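Local coordinates for NEQ263 (Nanoarchaeum equitans Kin4-M, PDB 5BN3), which pairs with NeqA in an unusual ATP synthase core complex and probably binds ATP, at residues A131-P136 with N285-V290; L280-N285 with V290-T295. All blocks are in the same frame, centred on the assembly; numbering follows the deposited sequence.

Contact 1 (A131-P136 with N285-V290)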
loop_
_atom_site.group_PDB
_atom_site.type_symbol
_atom_site.label_atom_id
_atom_site.label_comp_id
_atom_site.label_asym_id
_atom_site.label_seq_id
_atom_site.Cartn_x
_atom_site.Cartn_y
_atom_site.Cartn_z
ATOM N N ALA B 131 -15.460 -13.491 20.954
ATOM C CA ALA B 131 -15.905 -12.251 20.332
ATOM C C ALA B 131 -16.998 -12.468 19.294
ATOM O O ALA B 131 -17.152 -13.564 18.757
ATOM C CB ALA B 131 -14.730 -11.532 19.706
ATOM N N ILE B 132 -17.759 -11.415 19.020
ATOM C CA ILE B 132 -18.643 -11.393 17.863
ATOM C C ILE B 132 -18.071 -10.391 16.860
ATOM O O ILE B 132 -17.888 -9.217 17.189
ATOM C CB ILE B 132 -20.083 -10.985 18.248
ATOM C CG1 ILE B 132 -20.676 -11.978 19.254
ATOM C CG2 ILE B 132 -20.971 -10.910 17.010
ATOM C CD1 ILE B 132 -22.024 -11.552 19.802
ATOM N N PHE B 133 -17.763 -10.862 15.652
ATOM C CA PHE B 133 -17.270 -9.994 14.584
ATOM C C PHE B 133 -18.428 -9.732 13.638
ATOM O O PHE B 133 -19.087 -10.676 13.194
ATOM C CB PHE B 133 -16.156 -10.676 13.777
ATOM C CG PHE B 133 -14.862 -10.871 14.526
ATOM C CD1 PHE B 133 -14.709 -10.439 15.835
ATOM C CD2 PHE B 133 -13.785 -11.484 13.899
ATOM C CE1 PHE B 133 -13.508 -10.628 16.509
ATOM C CE2 PHE B 133 -12.585 -11.674 14.565
ATOM C CZ PHE B 133 -12.448 -11.246 15.873
ATOM N N SER B 134 -18.675 -8.471 13.308
ATOM C CA SER B 134 -19.771 -8.151 12.396
ATOM C C SER B 134 -19.393 -7.127 11.334
ATOM O O SER B 134 -18.663 -6.176 11.610
ATOM C CB SER B 134 -21.002 -7.661 13.169
ATOM O OG SER B 134 -22.038 -7.266 12.281
ATOM N N PRO B 135 -19.888 -7.333 10.105
ATOM C CA PRO B 135 -19.861 -6.277 9.089
ATOM C C PRO B 135 -20.740 -5.135 9.575
ATOM O O PRO B 135 -21.643 -5.379 10.381
ATOM C CB PRO B 135 -20.523 -6.940 7.874
ATOM C CG PRO B 135 -20.388 -8.416 8.107
ATOM C CD PRO B 135 -20.455 -8.595 9.592
ATOM N N PRO B 136 -20.480 -3.903 9.116
ATOM C CA PRO B 136 -21.370 -2.797 9.486
ATOM C C PRO B 136 -22.812 -3.091 9.076
ATOM O O PRO B 136 -23.034 -3.642 7.997
ATOM C CB PRO B 136 -20.832 -1.629 8.656
ATOM C CG PRO B 136 -19.389 -1.947 8.462
ATOM C CD PRO B 136 -19.322 -3.446 8.327
ATOM N N ASN B 285 -15.785 -4.639 6.316
ATOM C CA ASN B 285 -16.107 -6.069 6.331
ATOM C C ASN B 285 -14.852 -6.891 6.024
ATOM O O ASN B 285 -14.892 -7.878 5.286
ATOM C CB ASN B 285 -17.249 -6.401 5.359
ATOM C CG ASN B 285 -17.800 -7.802 5.560
ATOM O OD1 ASN B 285 -17.609 -8.412 6.614
ATOM N ND2 ASN B 285 -18.478 -8.321 4.545
ATOM N N ASP B 286 -13.736 -6.462 6.607
ATOM C CA ASP B 286 -12.440 -7.087 6.382
ATOM C C ASP B 286 -11.924 -7.670 7.694
ATOM O O ASP B 286 -11.530 -6.933 8.602
ATOM C CB ASP B 286 -11.456 -6.049 5.828
ATOM C CG ASP B 286 -10.157 -6.666 5.345
ATOM O OD1 ASP B 286 -9.910 -7.861 5.616
ATOM O OD2 ASP B 286 -9.368 -5.945 4.700
ATOM N N ILE B 287 -11.924 -8.997 7.789
ATOM C CA ILE B 287 -11.499 -9.685 9.006
ATOM C C ILE B 287 -9.994 -9.561 9.225
ATOM O O ILE B 287 -9.488 -9.844 10.313
ATOM C CB ILE B 287 -11.910 -11.179 8.984
ATOM C CG1 ILE B 287 -11.961 -11.750 10.402
ATOM C CG2 ILE B 287 -10.967 -11.988 8.108
ATOM C CD1 ILE B 287 -12.680 -13.081 10.502
ATOM N N THR B 288 -9.280 -9.131 8.187
ATOM C CA THR B 288 -7.834 -8.953 8.279
ATOM C C THR B 288 -7.455 -7.545 8.732
ATOM O O THR B 288 -6.271 -7.223 8.836
ATOM C CB THR B 288 -7.127 -9.255 6.945
ATOM O OG1 THR B 288 -7.471 -8.255 5.980
ATOM C CG2 THR B 288 -7.532 -10.625 6.428
ATOM N N HIS B 289 -8.456 -6.709 8.984
ATOM C CA HIS B 289 -8.210 -5.393 9.561
ATOM C C HIS B 289 -7.592 -5.591 10.941
ATOM O O HIS B 289 -7.914 -6.556 11.630
ATOM C CB HIS B 289 -9.508 -4.594 9.666
ATOM C CG HIS B 289 -9.323 -3.199 10.176
ATOM N ND1 HIS B 289 -9.257 -2.899 11.517
ATOM C CD2 HIS B 289 -9.202 -2.018 9.519
ATOM C CE1 HIS B 289 -9.098 -1.595 11.670
ATOM N NE2 HIS B 289 -9.064 -1.039 10.472
ATOM N N VAL B 290 -6.707 -4.683 11.339
ATOM C CA VAL B 290 -5.925 -4.862 12.562
ATOM C C VAL B 290 -6.760 -5.147 13.820
ATOM O O VAL B 290 -6.353 -5.952 14.658
ATOM C CB VAL B 290 -4.962 -3.673 12.797
ATOM C CG1 VAL B 290 -5.734 -2.387 12.922
ATOM C CG2 VAL B 290 -4.116 -3.898 14.036
#
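Pro135, whose ring packs on Asn285, accepts a 2.7 Å hydrogen bond at its O from Ser134 OG. In the facing loop the backbone N of Thr288 lies 2.9 Å from Asp286 OD1 and approaches from above the carboxylate plane, closing an Asx turn. His289 N bonds to Asp286 O in a type I turn.

Across the contact there is only packing. Asn285 has CG anti to its N (chi1 -168°), which lays the amide alongside the Pro135 ring. Its OD1 is 3.2 Å from Pro135 CG, and its CG is 3.7 Å from Pro135 CB. With an alanine here the amide is gone, and this flank of Pro135 would probably lose most of its cover from the loop. Ile287 comes to the edge of the Phe133 ring, with CD1 in the ring plane and 3.9 Å from Phe133 CD2. The two side chains cross at about a right angle.

Phe225 of a neighbouring alpha chain also packs on Ile287. Strand 131-134 runs parallel to strands 273-281 and 301-304, between the two, and Phe133 reaches Pro292 and Thr295 of helix 290-296.

Contact 2 (L280-N285 with V290-T295)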
loop_
_atom_site.group_PDB
_atom_site.type_symbol
_atom_site.label_atom_id
_atom_site.label_comp_id
_atom_site.label_asym_id
_atom_site.label_seq_id
_atom_site.Cartn_x
_atom_site.Cartn_y
_atom_site.Cartn_z
ATOM N N LEU B 280 -17.270 -6.368 18.027
ATOM C CA LEU B 280 -16.644 -5.370 17.167
ATOM C C LEU B 280 -17.189 -5.366 15.746
ATOM O O LEU B 280 -17.655 -6.388 15.235
ATOM C CB LEU B 280 -15.116 -5.518 17.164
ATOM C CG LEU B 280 -14.469 -6.827 16.704
ATOM C CD1 LEU B 280 -14.242 -6.838 15.202
ATOM C CD2 LEU B 280 -13.152 -7.044 17.431
ATOM N N THR B 281 -17.135 -4.195 15.123
ATOM C CA THR B 281 -17.463 -4.055 13.716
ATOM C C THR B 281 -16.171 -4.211 12.930
ATOM O O THR B 281 -15.179 -3.542 13.228
ATOM C CB THR B 281 -18.071 -2.671 13.426
ATOM O OG1 THR B 281 -19.286 -2.513 14.171
ATOM C CG2 THR B 281 -18.369 -2.518 11.946
ATOM N N MET B 282 -16.164 -5.112 11.951
ATOM C CA MET B 282 -15.022 -5.245 11.051
ATOM C C MET B 282 -15.145 -4.156 9.996
ATOM O O MET B 282 -15.994 -4.265 9.112
ATOM C CB MET B 282 -15.027 -6.619 10.371
ATOM C CG MET B 282 -14.989 -7.804 11.323
ATOM S SD MET B 282 -14.942 -9.401 10.471
ATOM C CE MET B 282 -16.657 -9.574 9.958
ATOM N N PRO B 283 -14.303 -3.109 10.086
ATOM C CA PRO B 283 -14.410 -1.886 9.274
ATOM C C PRO B 283 -14.957 -2.095 7.851
ATOM O O PRO B 283 -16.169 -1.979 7.681
ATOM C CB PRO B 283 -12.977 -1.352 9.276
ATOM C CG PRO B 283 -12.493 -1.713 10.661
ATOM C CD PRO B 283 -13.101 -3.082 10.945
ATOM N N GLY B 284 -14.123 -2.430 6.872
ATOM C CA GLY B 284 -14.618 -2.653 5.509
ATOM C C GLY B 284 -15.144 -4.070 5.296
ATOM O O GLY B 284 -14.970 -4.633 4.214
ATOM N N ASN B 285 -15.785 -4.639 6.316
ATOM C CA ASN B 285 -16.107 -6.069 6.331
ATOM C C ASN B 285 -14.852 -6.891 6.024
ATOM O O ASN B 285 -14.892 -7.878 5.286
ATOM C CB ASN B 285 -17.249 -6.401 5.359
ATOM C CG ASN B 285 -17.800 -7.802 5.560
ATOM O OD1 ASN B 285 -17.609 -8.412 6.614
ATOM N ND2 ASN B 285 -18.478 -8.321 4.545
ATOM N N VAL B 290 -6.707 -4.683 11.339
ATOM C CA VAL B 290 -5.925 -4.862 12.562
ATOM C C VAL B 290 -6.760 -5.147 13.820
ATOM O O VAL B 290 -6.353 -5.952 14.658
ATOM C CB VAL B 290 -4.962 -3.673 12.797
ATOM C CG1 VAL B 290 -5.734 -2.387 12.922
ATOM C CG2 VAL B 290 -4.116 -3.898 14.036
ATOM N N VAL B 291 -7.925 -4.518 13.952
ATOM C CA VAL B 291 -8.744 -4.737 15.149
ATOM C C VAL B 291 -9.346 -6.153 15.248
ATOM O O VAL B 291 -9.144 -6.833 16.253
ATOM C CB VAL B 291 -9.820 -3.642 15.343
ATOM C CG1 VAL B 291 -10.698 -3.960 16.541
ATOM C CG2 VAL B 291 -9.162 -2.282 15.515
ATOM N N PRO B 292 -10.082 -6.609 14.215
ATOM C CA PRO B 292 -10.543 -8.000 14.336
ATOM C C PRO B 292 -9.407 -9.020 14.298
ATOM O O PRO B 292 -9.535 -10.080 14.911
ATOM C CB PRO B 292 -11.461 -8.183 13.118
ATOM C CG PRO B 292 -11.052 -7.116 12.158
ATOM C CD PRO B 292 -10.629 -5.953 13.012
ATOM N N ASP B 293 -8.324 -8.718 13.585
ATOM C CA ASP B 293 -7.204 -9.649 13.494
ATOM C C ASP B 293 -6.513 -9.855 14.841
ATOM O O ASP B 293 -6.268 -10.992 15.251
ATOM C CB ASP B 293 -6.189 -9.186 12.445
ATOM C CG ASP B 293 -5.034 -10.149 12.292
ATOM O OD1 ASP B 293 -5.267 -11.289 11.831
ATOM O OD2 ASP B 293 -3.888 -9.776 12.625
ATOM N N LEU B 294 -6.203 -8.760 15.530
ATOM C CA LEU B 294 -5.580 -8.856 16.852
ATOM C C LEU B 294 -6.531 -9.488 17.865
ATOM O O LEU B 294 -6.110 -10.277 18.714
ATOM C CB LEU B 294 -5.112 -7.482 17.344
ATOM C CG LEU B 294 -3.954 -6.826 16.588
ATOM C CD1 LEU B 294 -3.482 -5.566 17.302
ATOM C CD2 LEU B 294 -2.799 -7.796 16.404
ATOM N N THR B 295 -7.813 -9.145 17.770
ATOM C CA THR B 295 -8.818 -9.714 18.664
ATOM C C THR B 295 -8.924 -11.219 18.440
ATOM O O THR B 295 -9.046 -11.995 19.393
ATOM C CB THR B 295 -10.189 -9.046 18.456
ATOM O OG1 THR B 295 -10.100 -7.661 18.820
ATOM C CG2 THR B 295 -11.258 -9.718 19.309
#
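Apolar packing carries this contact, and Leu280 and Pro292 bury the most surface. Leu280 holds CG between its backbone N and carbonyl carbon (chi1 59°), and its two methyls then reach different parts of the helix. CD1 meets the Pro292 ring at CB, 3.7 Å away, and the two side chains cross at about a right angle. CD2 of Leu280 touches Val291 CG1 at 4.0 Å. It also meets Thr295 tip to tip, 3.4 Å from Thr295 OG1. Met282 passes Pro292 at a slant, with Met282 CG 4.0 Å from Pro292 CB, and the chain bends at chi3, beyond the CG that does the touching. Pro283 touches the same proline more loosely, ring to ring.

No hydrogen bond passes between the two segments. Val291 O accepts twice from Thr295: OG1 at 2.9 Å and the backbone N at 3.1 Å, from opposite faces of the carbonyl plane. Thr295 OG1 also bonds to Tyr263 OH, so this buried hydroxyl has two hydrogen-bond partners. Asn285 N bonds to Met282 O at 2.8 Å, which turns the chain after the strand.

His289 caps the helix through Val291 N. Pro292 sits in the first turn, where its lack of an N-H costs no helical bond. Strand 273-281, helix 290-296 and parallel strand 301-304 form a beta-alpha-beta crossover, as expected in a P-loop NTPase-type nucleotide-binding domain.

The two contacts lie side by side, with centres about 4 Å apart. Along the chain the order is 131-136, 280-285, 285-290 and 290-295. Contact 2 is local, while contact 1 brings in a strand from much earlier in the sequence. They share Asn285 and Val290. Strands 131-134 and 273-281 are parallel neighbours in one sheet, and Ser134 probably bonds through its O to Met282 N (2.7 Å) and through its N to Leu280 O (3.0 Å). Both contacts lie at the C-terminal ends of these strands in the nucleotide-binding domain. Phe133 and Thr295 each come within about 9 Å, side chain to side chain, of Arg326, which binds ADP in a structure of this protein.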